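Local structure of peptide ABC transporter permease (Staphylococcus hominis, 6EXS) at residues Q170-R176 and R329-L334; L39-Y44 and A59-M63; I3-Q8 and R138-E142; T85-G89 and N131-I135. The protein probably carries peptides across the cell membrane as a POT family transporter, among them a thioalcohol-conjugated dipeptide that is a malodour precursor. All coordinates share one frame; numbering follows the deposited sequence.

Interaction 1. Residues Q170-R176 and R329-L334; sequences QHFVDIR and RFGEAL
Gln170 swings its CG opposite the backbone N (chi1 -180°) and then folds at the second torsion (53°), which lays its amide over Gly331 and against Ala333 and Glu332; Arg329, also bent at its second torsion, comes from the other direction to meet Asp174. Asp174, Arg329 and Glu332 form a salt-bridge network around the buried Gln170 amide. It ties the end of helix 147-174, in the N-terminal bundle of this major facilitator fold, to the loop leading into helix 338-357 of the C-terminal bundle. Both ends of the Gln170 amide are used. Its OE1 accepts Ala333 N at 2.8 Å, fixing which way round the amide sits. Its NE2 is shared between two carboxylates, Asp174 OD1 at 2.8 Å and Glu332 OE1 at 3.2 Å, each met from above the carboxylate plane. Arg329 NH1 approaches Asp174 OD2 on the syn side at 3.1 Å, while its bonds to OD1 of the same aspartate are weak. The other amino group, NH2 of Arg329, bridges to Glu332 OE1 at 3.0 Å, so the guanidinium probably offsets the repulsion of two carboxylates whose nearest oxygens, Asp174 OD1 and Glu332 OE1, are 4.3 Å apart. Past the network, at its C-terminal end, the helix finishes in a Schellman motif at Arg176, whose NH2 turns back to Val173 O. Gly331 presents a bare CA to Gln170 CD at 3.5 Å, and beyond it the apolar part of the glutamine crosses Leu334, with Gln170 CB 3.7 Å from Leu334 CD1.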
loop_
_atom_site.group_PDB
_atom_site.type_symbol
_atom_site.label_atom_id
_atom_site.label_comp_id
_atom_site.label_asym_id
_atom_site.label_seq_id
_atom_site.Cartn_x
_atom_site.Cartn_y
_atom_site.Cartn_z
ATOM N N GLN A 170 13.445 -15.718 -0.329
ATOM C CA GLN A 170 12.918 -17.010 0.108
ATOM C C GLN A 170 14.034 -17.862 0.707
ATOM O O GLN A 170 13.803 -18.526 1.720
ATOM C CB GLN A 170 12.187 -17.745 -1.029
ATOM C CG GLN A 170 11.596 -19.112 -0.632
ATOM C CD GLN A 170 10.710 -19.079 0.599
ATOM O OE1 GLN A 170 9.808 -18.247 0.731
ATOM N NE2 GLN A 170 10.890 -20.048 1.491
ATOM N N HIS A 171 15.256 -17.779 0.127
ATOM C CA HIS A 171 16.449 -18.489 0.598
ATOM C C HIS A 171 16.793 -18.128 2.044
ATOM O O HIS A 171 17.058 -19.027 2.835
ATOM C CB HIS A 171 17.659 -18.226 -0.320
ATOM C CG HIS A 171 18.961 -18.704 0.256
ATOM N ND1 HIS A 171 19.235 -20.064 0.409
ATOM C CD2 HIS A 171 20.003 -17.992 0.749
ATOM C CE1 HIS A 171 20.431 -20.131 0.972
ATOM N NE2 HIS A 171 20.936 -18.914 1.198
ATOM N N PHE A 172 16.781 -16.816 2.385
ATOM C CA PHE A 172 17.113 -16.326 3.723
ATOM C C PHE A 172 16.115 -16.772 4.781
ATOM O O PHE A 172 16.519 -17.021 5.912
ATOM C CB PHE A 172 17.303 -14.816 3.720
ATOM C CG PHE A 172 18.518 -14.361 2.956
ATOM C CD1 PHE A 172 18.453 -14.131 1.584
ATOM C CD2 PHE A 172 19.721 -14.134 3.609
ATOM C CE1 PHE A 172 19.574 -13.701 0.877
ATOM C CE2 PHE A 172 20.840 -13.688 2.903
ATOM C CZ PHE A 172 20.758 -13.473 1.539
ATOM N N VAL A 173 14.824 -16.913 4.405
ATOM C CA VAL A 173 13.764 -17.441 5.277
ATOM C C VAL A 173 14.042 -18.945 5.471
ATOM O O VAL A 173 14.004 -19.421 6.608
ATOM C CB VAL A 173 12.332 -17.187 4.729
ATOM C CG1 VAL A 173 11.271 -17.583 5.755
ATOM C CG2 VAL A 173 12.148 -15.732 4.305
ATOM N N ASP A 174 14.372 -19.673 4.374
ATOM C CA ASP A 174 14.696 -21.110 4.416
ATOM C C ASP A 174 15.863 -21.444 5.364
ATOM O O ASP A 174 15.727 -22.352 6.177
ATOM C CB ASP A 174 14.971 -21.658 3.001
ATOM C CG ASP A 174 13.744 -21.831 2.121
ATOM O OD1 ASP A 174 12.622 -21.885 2.668
ATOM O OD2 ASP A 174 13.914 -21.970 0.887
ATOM N N ILE A 175 16.989 -20.704 5.279
ATOM C CA ILE A 175 18.165 -20.911 6.140
ATOM C C ILE A 175 18.037 -20.166 7.485
ATOM O O ILE A 175 18.946 -20.253 8.314
ATOM C CB ILE A 175 19.523 -20.611 5.420
ATOM C CG1 ILE A 175 19.666 -19.113 5.039
ATOM C CG2 ILE A 175 19.735 -21.539 4.223
ATOM C CD1 ILE A 175 21.077 -18.641 4.712
ATOM N N ARG A 176 16.914 -19.444 7.698
ATOM C CA ARG A 176 16.587 -18.682 8.922
ATOM C C ARG A 176 17.597 -17.527 9.203
ATOM O O ARG A 176 17.841 -17.160 10.354
ATOM C CB ARG A 176 16.401 -19.617 10.159
ATOM C CG ARG A 176 15.417 -20.780 9.970
ATOM C CD ARG A 176 13.968 -20.328 9.947
ATOM N NE ARG A 176 13.037 -21.459 9.955
ATOM C CZ ARG A 176 12.260 -21.815 8.935
ATOM N NH1 ARG A 176 11.440 -22.847 9.050
ATOM N NH2 ARG A 176 12.278 -21.125 7.802
ATOM N N ARG A 329 8.155 -27.669 -4.540
ATOM C CA ARG A 329 7.928 -27.062 -3.222
ATOM C C ARG A 329 7.738 -25.553 -3.423
ATOM O O ARG A 329 8.512 -24.927 -4.146
ATOM C CB ARG A 329 9.129 -27.312 -2.305
ATOM C CG ARG A 329 8.917 -26.860 -0.869
ATOM C CD ARG A 329 10.118 -26.101 -0.341
ATOM N NE ARG A 329 9.730 -25.162 0.713
ATOM C CZ ARG A 329 10.372 -24.031 0.994
ATOM N NH1 ARG A 329 11.450 -23.678 0.301
ATOM N NH2 ARG A 329 9.938 -23.240 1.968
ATOM N N PHE A 330 6.688 -24.990 -2.816
ATOM C CA PHE A 330 6.373 -23.570 -2.894
ATOM C C PHE A 330 6.797 -22.885 -1.585
ATOM O O PHE A 330 6.295 -23.231 -0.517
ATOM C CB PHE A 330 4.866 -23.373 -3.160
ATOM C CG PHE A 330 4.470 -21.977 -3.591
ATOM C CD1 PHE A 330 4.513 -21.608 -4.930
ATOM C CD2 PHE A 330 4.024 -21.046 -2.661
ATOM C CE1 PHE A 330 4.146 -20.318 -5.328
ATOM C CE2 PHE A 330 3.652 -19.762 -3.058
ATOM C CZ PHE A 330 3.710 -19.407 -4.390
ATOM N N GLY A 331 7.756 -21.972 -1.678
ATOM C CA GLY A 331 8.240 -21.214 -0.534
ATOM C C GLY A 331 7.209 -20.196 -0.092
ATOM O O GLY A 331 6.652 -19.477 -0.931
ATOM N N GLU A 332 6.931 -20.142 1.229
ATOM C CA GLU A 332 5.910 -19.284 1.859
ATOM C C GLU A 332 5.998 -17.816 1.460
ATOM O O GLU A 332 4.944 -17.199 1.322
ATOM C CB GLU A 332 5.863 -19.439 3.391
ATOM C CG GLU A 332 7.160 -19.136 4.124
ATOM C CD GLU A 332 8.079 -20.315 4.368
ATOM O OE1 GLU A 332 8.490 -20.970 3.383
ATOM O OE2 GLU A 332 8.434 -20.552 5.545
ATOM N N ALA A 333 7.217 -17.266 1.224
ATOM C CA ALA A 333 7.375 -15.860 0.809
ATOM C C ALA A 333 6.965 -15.594 -0.644
ATOM O O ALA A 333 6.648 -14.451 -0.978
ATOM C CB ALA A 333 8.792 -15.369 1.061
ATOM N N LEU A 334 6.914 -16.651 -1.488
ATOM C CA LEU A 334 6.510 -16.560 -2.899
ATOM C C LEU A 334 5.018 -16.273 -3.092
ATOM O O LEU A 334 4.627 -15.849 -4.176
ATOM C CB LEU A 334 6.949 -17.792 -3.697
ATOM C CG LEU A 334 8.300 -17.655 -4.381
ATOM C CD1 LEU A 334 9.418 -18.073 -3.473
ATOM C CD2 LEU A 334 8.342 -18.478 -5.637
#

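Interaction 2. Residues L39-Y44 and A59-M63; sequences LIFYMY and AMSIM
Ala59 O is surrounded on the seam between two helices: Met43 CE comes to 3.5 Å from it and Ile40 CD1 to 3.6 Å, while Met63 N, one turn on, gives it a weak backbone bond. Both methyl groups come from helix 16-44, and the carbonyl belongs to helix 56-72, its neighbour in the N-terminal bundle; Ile40 CD1 lies over the face of the carbonyl, Met43 CE beside it, close to its plane. The two segments run roughly antiparallel, at 147°, with their axes 9.6 Å apart, and no hydrogen bond passes between them. The backbones come nearest at Ala59, whose small CB fits against Met43 CB at 3.9 Å and also touches Tyr44 CB. Farther along, thioether and aliphatic chains fill the rest of the interface. Met43 runs out nearly straight and turns only at its last torsion (-77°), which sets SD on Ile62 CG2 at 3.7 Å and swings CE across to Met63 SD, again at 3.7 Å. Met63, bent at both outer torsions, passes Ile40 at about a right angle, its CG 3.7 Å from Ile40 CD1. Leu39 CD2 closes this end against the same sulfur. Leu114 of helix 110-137 backs Leu39 and Met43, and the bound peptide conjugate lies about 8 Å from the Met63 side chain. With no hydrogen bond across and almost all contacts between apolar side chains, the fit rests on shape and burial.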
loop_
_atom_site.group_PDB
_atom_site.type_symbol
_atom_site.label_atom_id
_atom_site.label_comp_id
_atom_site.label_asym_id
_atom_site.label_seq_id
_atom_site.Cartn_x
_atom_site.Cartn_y
_atom_site.Cartn_z
ATOM N N LEU A 39 9.070 -10.179 7.116
ATOM C CA LEU A 39 8.633 -9.641 8.413
ATOM C C LEU A 39 7.608 -10.504 9.148
ATOM O O LEU A 39 7.794 -10.725 10.344
ATOM C CB LEU A 39 8.140 -8.185 8.313
ATOM C CG LEU A 39 8.238 -7.361 9.611
ATOM C CD1 LEU A 39 9.685 -7.023 9.960
ATOM C CD2 LEU A 39 7.429 -6.075 9.500
ATOM N N ILE A 40 6.566 -11.010 8.461
ATOM C CA ILE A 40 5.525 -11.823 9.105
ATOM C C ILE A 40 6.115 -13.099 9.731
ATOM O O ILE A 40 5.834 -13.370 10.894
ATOM C CB ILE A 40 4.284 -12.097 8.185
ATOM C CG1 ILE A 40 3.152 -12.870 8.939
ATOM C CG2 ILE A 40 4.646 -12.776 6.838
ATOM C CD1 ILE A 40 2.440 -12.131 10.072
ATOM N N PHE A 41 6.978 -13.827 8.999
ATOM C CA PHE A 41 7.615 -15.053 9.486
ATOM C C PHE A 41 8.644 -14.769 10.562
ATOM O O PHE A 41 8.644 -15.454 11.582
ATOM C CB PHE A 41 8.192 -15.873 8.333
ATOM C CG PHE A 41 7.155 -16.095 7.265
ATOM C CD1 PHE A 41 6.031 -16.873 7.517
ATOM C CD2 PHE A 41 7.254 -15.452 6.035
ATOM C CE1 PHE A 41 5.041 -17.023 6.552
ATOM C CE2 PHE A 41 6.276 -15.623 5.063
ATOM C CZ PHE A 41 5.164 -16.387 5.333
ATOM N N TYR A 42 9.466 -13.718 10.373
ATOM C CA TYR A 42 10.460 -13.284 11.351
ATOM C C TYR A 42 9.804 -12.983 12.714
ATOM O O TYR A 42 10.363 -13.344 13.739
ATOM C CB TYR A 42 11.195 -12.044 10.829
ATOM C CG TYR A 42 12.173 -11.438 11.809
ATOM C CD1 TYR A 42 13.230 -12.188 12.325
ATOM C CD2 TYR A 42 12.079 -10.100 12.182
ATOM C CE1 TYR A 42 14.163 -11.623 13.192
ATOM C CE2 TYR A 42 13.011 -9.521 13.046
ATOM C CZ TYR A 42 14.051 -10.290 13.551
ATOM O OH TYR A 42 14.975 -9.734 14.405
ATOM N N MET A 43 8.608 -12.357 12.720
ATOM C CA MET A 43 7.873 -12.039 13.946
ATOM C C MET A 43 7.306 -13.262 14.700
ATOM O O MET A 43 7.578 -13.393 15.898
ATOM C CB MET A 43 6.764 -11.020 13.666
ATOM C CG MET A 43 7.294 -9.642 13.362
ATOM S SD MET A 43 6.000 -8.400 13.331
ATOM C CE MET A 43 5.268 -8.713 11.748
ATOM N N TYR A 44 6.498 -14.131 14.033
ATOM C CA TYR A 44 5.863 -15.238 14.753
ATOM C C TYR A 44 6.699 -16.526 14.809
ATOM O O TYR A 44 6.379 -17.394 15.635
ATOM C CB TYR A 44 4.425 -15.517 14.271
ATOM C CG TYR A 44 4.277 -16.433 13.077
ATOM C CD1 TYR A 44 4.365 -15.939 11.783
ATOM C CD2 TYR A 44 3.939 -17.776 13.239
ATOM C CE1 TYR A 44 4.201 -16.768 10.678
ATOM C CE2 TYR A 44 3.745 -18.611 12.139
ATOM C CZ TYR A 44 3.887 -18.102 10.859
ATOM O OH TYR A 44 3.720 -18.902 9.756
ATOM N N ALA A 59 1.423 -10.593 15.595
ATOM C CA ALA A 59 2.280 -10.483 14.406
ATOM C C ALA A 59 1.446 -10.092 13.163
ATOM O O ALA A 59 1.912 -9.319 12.323
ATOM C CB ALA A 59 3.000 -11.807 14.160
ATOM N N MET A 60 0.211 -10.641 13.066
ATOM C CA MET A 60 -0.764 -10.401 12.005
ATOM C C MET A 60 -1.279 -8.961 12.093
ATOM O O MET A 60 -1.300 -8.257 11.090
ATOM C CB MET A 60 -1.930 -11.406 12.110
ATOM C CG MET A 60 -1.567 -12.836 11.704
ATOM S SD MET A 60 -3.008 -13.850 11.251
ATOM C CE MET A 60 -3.686 -14.209 12.827
ATOM N N SER A 61 -1.659 -8.521 13.302
ATOM C CA SER A 61 -2.117 -7.158 13.604
ATOM C C SER A 61 -1.053 -6.104 13.221
ATOM O O SER A 61 -1.395 -5.146 12.518
ATOM C CB SER A 61 -2.495 -7.034 15.078
ATOM O OG SER A 61 -2.913 -5.709 15.360
ATOM N N ILE A 62 0.237 -6.317 13.636
ATOM C CA ILE A 62 1.390 -5.451 13.323
ATOM C C ILE A 62 1.517 -5.200 11.797
ATOM O O ILE A 62 1.641 -4.049 11.387
ATOM C CB ILE A 62 2.709 -5.980 13.967
ATOM C CG1 ILE A 62 2.667 -5.833 15.515
ATOM C CG2 ILE A 62 3.954 -5.281 13.374
ATOM C CD1 ILE A 62 3.596 -6.757 16.336
ATOM N N MET A 63 1.444 -6.272 10.973
ATOM C CA MET A 63 1.518 -6.208 9.503
ATOM C C MET A 63 0.518 -5.201 8.887
ATOM O O MET A 63 0.907 -4.375 8.051
ATOM C CB MET A 63 1.338 -7.606 8.876
ATOM C CG MET A 63 2.523 -8.526 9.097
ATOM S SD MET A 63 4.066 -8.002 8.291
ATOM C CE MET A 63 3.770 -8.573 6.626
#

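Interaction 3. Residues I3-Q8 and R138-E142; sequences IQSIPQ and RLYPE
Ile3 forks at CB, and both branches go to the loop that follows helix 110-137. The short branch, CG2, rests on Pro141 CG at 3.6 Å. On the longer branch, CG1 passes alongside the same proline, 4.0 Å from Pro141 CG, and the terminal CD1 reaches past it onto the backbone, 3.6 Å from Leu139 O and 3.7 Å from Arg138 O. The first two torsions of Ile3 are both near -57°, and this double bend carries the tip onto the carbonyls of Arg138 and Leu139. A type I beta turn from Ile3 to Ile6 then brings a second isoleucine to the same place: Ile6 CD1 lies 3.4 Å from Leu139 O and packs on Leu139 CD2. One polar bond completes the contact. Gln8, bent at its second torsion, sends NE2 to Leu139 O at 3.1 Å, nearly along the C=O axis; the N-H...O angle is 169° and the carbonyl oxygen lies in the plane of the Gln8 amide. The other end of that amide, Gln8 OE1, lies 3.4 Å from Pro141 CD. Nearby, Arg146 binds the backbone O of Gln8, and Tyr140 turns away from the N-terminal segment, where its hydroxyl is hydrogen-bonded to His14. The contact thus fastens the N-terminal tail to the loop between helices 110-137 and 147-174, at what is probably the cytoplasmic end of the transporter. The bond from Gln8 to Leu139 O is the one directional link between the segments, and the isoleucine methyl ends beside it probably shield it partly from water.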
loop_
_atom_site.group_PDB
_atom_site.type_symbol
_atom_site.label_atom_id
_atom_site.label_comp_id
_atom_site.label_asym_id
_atom_site.label_seq_id
_atom_site.Cartn_x
_atom_site.Cartn_y
_atom_site.Cartn_z
ATOM N N ILE A 3 10.617 22.937 -17.263
ATOM C CA ILE A 3 10.759 22.083 -18.451
ATOM C C ILE A 3 12.022 22.472 -19.259
ATOM O O ILE A 3 12.588 21.626 -19.960
ATOM C CB ILE A 3 9.433 22.073 -19.290
ATOM C CG1 ILE A 3 8.201 21.604 -18.444
ATOM C CG2 ILE A 3 9.547 21.283 -20.611
ATOM C CD1 ILE A 3 8.275 20.181 -17.760
ATOM N N GLN A 4 12.481 23.732 -19.114
ATOM C CA GLN A 4 13.680 24.253 -19.785
ATOM C C GLN A 4 14.960 23.589 -19.257
ATOM O O GLN A 4 15.909 23.381 -20.020
ATOM C CB GLN A 4 13.778 25.781 -19.625
ATOM C CG GLN A 4 12.801 26.569 -20.490
ATOM C CD GLN A 4 13.063 28.055 -20.408
ATOM O OE1 GLN A 4 13.856 28.613 -21.171
ATOM N NE2 GLN A 4 12.408 28.732 -19.477
ATOM N N SER A 5 14.976 23.258 -17.957
ATOM C CA SER A 5 16.109 22.652 -17.260
ATOM C C SER A 5 16.178 21.109 -17.343
ATOM O O SER A 5 17.103 20.516 -16.777
ATOM C CB SER A 5 16.098 23.095 -15.797
ATOM O OG SER A 5 14.933 22.644 -15.124
ATOM N N ILE A 6 15.206 20.451 -18.020
ATOM C CA ILE A 6 15.155 18.981 -18.053
ATOM C C ILE A 6 15.055 18.361 -19.458
ATOM O O ILE A 6 14.268 18.842 -20.283
ATOM C CB ILE A 6 14.024 18.423 -17.128
ATOM C CG1 ILE A 6 12.604 18.880 -17.558
ATOM C CG2 ILE A 6 14.295 18.781 -15.685
ATOM C CD1 ILE A 6 11.462 18.221 -16.834
ATOM N N PRO A 7 15.787 17.235 -19.705
ATOM C CA PRO A 7 15.662 16.545 -21.002
ATOM C C PRO A 7 14.250 15.976 -21.174
ATOM O O PRO A 7 13.680 15.461 -20.216
ATOM C CB PRO A 7 16.738 15.452 -20.943
ATOM C CG PRO A 7 17.007 15.250 -19.517
ATOM C CD PRO A 7 16.755 16.549 -18.824
ATOM N N GLN A 8 13.662 16.156 -22.373
ATOM C CA GLN A 8 12.286 15.744 -22.663
ATOM C C GLN A 8 12.164 14.347 -23.275
ATOM O O GLN A 8 11.049 13.857 -23.458
ATOM C CB GLN A 8 11.564 16.804 -23.514
ATOM C CG GLN A 8 10.993 17.962 -22.674
ATOM C CD GLN A 8 10.019 17.513 -21.597
ATOM O OE1 GLN A 8 8.999 16.859 -21.865
ATOM N NE2 GLN A 8 10.339 17.828 -20.346
ATOM N N ARG A 138 5.551 16.037 -12.871
ATOM C CA ARG A 138 6.053 17.400 -13.110
ATOM C C ARG A 138 7.232 17.452 -14.125
ATOM O O ARG A 138 7.725 18.535 -14.459
ATOM C CB ARG A 138 6.377 18.124 -11.784
ATOM C CG ARG A 138 5.113 18.474 -10.992
ATOM C CD ARG A 138 5.093 19.894 -10.453
ATOM N NE ARG A 138 4.802 19.919 -9.015
ATOM C CZ ARG A 138 3.585 20.018 -8.487
ATOM N NH1 ARG A 138 2.518 20.108 -9.275
ATOM N NH2 ARG A 138 3.424 20.027 -7.168
ATOM N N LEU A 139 7.607 16.283 -14.668
ATOM C CA LEU A 139 8.622 16.111 -15.713
ATOM C C LEU A 139 7.995 16.380 -17.083
ATOM O O LEU A 139 8.731 16.585 -18.050
ATOM C CB LEU A 139 9.169 14.662 -15.723
ATOM C CG LEU A 139 9.991 14.138 -14.554
ATOM C CD1 LEU A 139 10.428 12.726 -14.834
ATOM C CD2 LEU A 139 11.208 15.007 -14.291
ATOM N N TYR A 140 6.644 16.325 -17.172
ATOM C CA TYR A 140 5.867 16.530 -18.399
ATOM C C TYR A 140 5.241 17.930 -18.476
ATOM O O TYR A 140 4.541 18.323 -17.541
ATOM C CB TYR A 140 4.745 15.475 -18.529
ATOM C CG TYR A 140 5.243 14.048 -18.579
ATOM C CD1 TYR A 140 5.455 13.321 -17.407
ATOM C CD2 TYR A 140 5.516 13.427 -19.797
ATOM C CE1 TYR A 140 5.963 12.026 -17.444
ATOM C CE2 TYR A 140 5.996 12.120 -19.846
ATOM C CZ TYR A 140 6.225 11.427 -18.665
ATOM O OH TYR A 140 6.695 10.145 -18.692
ATOM N N PRO A 141 5.384 18.652 -19.611
ATOM C CA PRO A 141 4.721 19.965 -19.744
ATOM C C PRO A 141 3.191 19.876 -19.624
ATOM O O PRO A 141 2.642 18.778 -19.701
ATOM C CB PRO A 141 5.156 20.440 -21.134
ATOM C CG PRO A 141 6.385 19.664 -21.440
ATOM C CD PRO A 141 6.168 18.330 -20.815
ATOM N N GLU A 142 2.514 21.029 -19.409
ATOM C CA GLU A 142 1.063 21.134 -19.192
ATOM C C GLU A 142 0.194 20.281 -20.155
ATOM O O GLU A 142 -0.572 19.439 -19.677
ATOM C CB GLU A 142 0.576 22.607 -19.167
ATOM C CG GLU A 142 1.082 23.505 -20.294
ATOM C CD GLU A 142 0.426 24.870 -20.463
ATOM O OE1 GLU A 142 0.456 25.404 -21.596
ATOM O OE2 GLU A 142 -0.106 25.414 -19.467
#

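Interaction 4. Residues T85-G89 and N131-I135; sequences TGTRG and NISNI. With OLC ((2R)-2,3-dihydroxypropyl (9Z)-octadec-9-enoate), chain M.
Thr87 is wedged into helix 110-137 from a kinked helical segment whose sequence and place match motif A of the major facilitator superfamily, the glycine- and arginine-containing link between its second and third transmembrane helices. The two segments cross almost perpendicularly, at 85°. On the tight side Thr87 is wrapped by residues a turn apart: CG2 meets Asn131 OD1 at 3.5 Å, and OG1 lies over Ile135 CG1 at 3.4 Å. Arg88 CD touches Ile135 CD1 at 3.8 Å, but its guanidinium turns away to Tyr196, Asn200, Gly205 and Val207. Asn131 is likewise occupied through ND2, by Leu127 O and Gly77 O, and no direct hydrogen bond crosses between the segments. The looser side is at Asn134, where a water bridges instead. Threonine chi1 near 56° leaves OG1 facing this water at 2.7 Å, and the water donates to Asn134 OD1, also at 2.7 Å. On the other side of this segment, away from helix 110-137, a monoolein molecule lies against Gly89, its C21 3.6 Å from Gly89 CA.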
loop_
_atom_site.group_PDB
_atom_site.type_symbol
_atom_site.label_atom_id
_atom_site.label_comp_id
_atom_site.label_asym_id
_atom_site.label_seq_id
_atom_site.Cartn_x
_atom_site.Cartn_y
_atom_site.Cartn_z
ATOM N N THR A 85 9.906 21.703 2.502
ATOM C CA THR A 85 11.125 21.242 1.806
ATOM C C THR A 85 11.119 21.211 0.274
ATOM O O THR A 85 12.187 21.242 -0.337
ATOM C CB THR A 85 11.493 19.814 2.287
ATOM O OG1 THR A 85 10.526 18.893 1.777
ATOM C CG2 THR A 85 11.582 19.691 3.813
ATOM N N GLY A 86 9.945 21.046 -0.316
ATOM C CA GLY A 86 9.810 20.797 -1.739
ATOM C C GLY A 86 9.722 19.295 -1.868
ATOM O O GLY A 86 9.964 18.583 -0.888
ATOM N N THR A 87 9.378 18.784 -3.048
ATOM C CA THR A 87 9.231 17.337 -3.232
ATOM C C THR A 87 10.588 16.632 -3.285
ATOM O O THR A 87 10.685 15.500 -2.815
ATOM C CB THR A 87 8.323 17.015 -4.425
ATOM O OG1 THR A 87 8.835 17.658 -5.586
ATOM C CG2 THR A 87 6.884 17.471 -4.198
ATOM N N ARG A 88 11.638 17.309 -3.798
ATOM C CA ARG A 88 12.988 16.733 -3.916
ATOM C C ARG A 88 13.617 16.426 -2.569
ATOM O O ARG A 88 14.038 15.287 -2.342
ATOM C CB ARG A 88 13.915 17.605 -4.777
ATOM C CG ARG A 88 13.475 17.694 -6.224
ATOM C CD ARG A 88 13.949 16.557 -7.122
ATOM N NE ARG A 88 15.361 16.672 -7.491
ATOM C CZ ARG A 88 15.833 17.469 -8.445
ATOM N NH1 ARG A 88 15.011 18.255 -9.131
ATOM N NH2 ARG A 88 17.131 17.493 -8.714
ATOM N N GLY A 89 13.628 17.424 -1.687
ATOM C CA GLY A 89 14.151 17.305 -0.333
ATOM C C GLY A 89 13.475 16.199 0.445
ATOM O O GLY A 89 14.157 15.368 1.047
ATOM N N ASN A 131 5.755 12.026 -2.924
ATOM C CA ASN A 131 6.640 13.031 -3.487
ATOM C C ASN A 131 7.405 12.583 -4.720
ATOM O O ASN A 131 7.542 13.399 -5.637
ATOM C CB ASN A 131 7.533 13.584 -2.403
ATOM C CG ASN A 131 6.668 14.404 -1.466
ATOM O OD1 ASN A 131 5.738 15.106 -1.900
ATOM N ND2 ASN A 131 6.851 14.251 -0.173
ATOM N N ILE A 132 7.813 11.300 -4.797
ATOM C CA ILE A 132 8.461 10.727 -5.995
ATOM C C ILE A 132 7.452 10.727 -7.170
ATOM O O ILE A 132 7.837 11.033 -8.303
ATOM C CB ILE A 132 9.116 9.320 -5.741
ATOM C CG1 ILE A 132 9.912 8.827 -6.979
ATOM C CG2 ILE A 132 8.107 8.277 -5.259
ATOM C CD1 ILE A 132 11.157 7.975 -6.706
ATOM N N SER A 133 6.157 10.437 -6.865
ATOM C CA SER A 133 5.041 10.368 -7.809
ATOM C C SER A 133 4.790 11.730 -8.421
ATOM O O SER A 133 4.590 11.846 -9.632
ATOM C CB SER A 133 3.784 9.873 -7.101
ATOM O OG SER A 133 3.300 8.685 -7.700
ATOM N N ASN A 134 4.823 12.761 -7.570
ATOM C CA ASN A 134 4.645 14.152 -7.916
ATOM C C ASN A 134 5.733 14.608 -8.904
ATOM O O ASN A 134 5.401 15.215 -9.930
ATOM C CB ASN A 134 4.661 14.985 -6.643
ATOM C CG ASN A 134 4.154 16.377 -6.836
ATOM O OD1 ASN A 134 4.822 17.224 -7.428
ATOM N ND2 ASN A 134 2.954 16.636 -6.348
ATOM N N ILE A 135 7.022 14.294 -8.605
ATOM C CA ILE A 135 8.184 14.631 -9.450
ATOM C C ILE A 135 8.005 14.066 -10.861
ATOM O O ILE A 135 8.167 14.809 -11.824
ATOM C CB ILE A 135 9.544 14.237 -8.791
ATOM C CG1 ILE A 135 9.810 15.095 -7.527
ATOM C CG2 ILE A 135 10.710 14.363 -9.784
ATOM C CD1 ILE A 135 10.797 14.474 -6.507
HETATM C C24 OLC M . 15.609 20.707 2.416
HETATM C C5 OLC M . 20.481 14.383 5.989
HETATM C C4 OLC M . 19.475 14.158 4.873
HETATM C C3 OLC M . 19.017 15.439 4.196
HETATM C C2 OLC M . 17.966 15.192 3.123
HETATM C C21 OLC M . 15.904 18.229 2.729
HETATM C C1 OLC M . 17.477 16.435 2.432
HETATM C C22 OLC M . 16.497 19.602 2.951
HETATM O O19 OLC M . 17.627 16.665 1.260
HETATM O O25 OLC M . 15.564 20.708 0.994
HETATM O O23 OLC M . 16.724 19.800 4.351
HETATM O O20 OLC M . 16.809 17.238 3.279
HETATM O O HOH W 1 7.466 17.713 -7.897
#

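Overall arrangement
Interactions 1 and 2 lie on the same side of the chain's centre and touch directly, Glu332 CG meeting Phe41 CZ at 3.6 Å; interactions 3 and 4 form a second pair, their centres 15 Å apart and their segments adjoining along helix 110-137 and the loop after it. Within each pair one contact is buried and the other only partly so. Interaction 2 has no hydrogen bond across it and joins apolar side chains, and interaction 4 packs tightly around a threonine with a single water bridge. The partly buried contacts carry the direct polar bonds: a charged network in interaction 1, which joins the two bundles, and one amide-to-carbonyl bond in interaction 3, which holds the N-terminal tail.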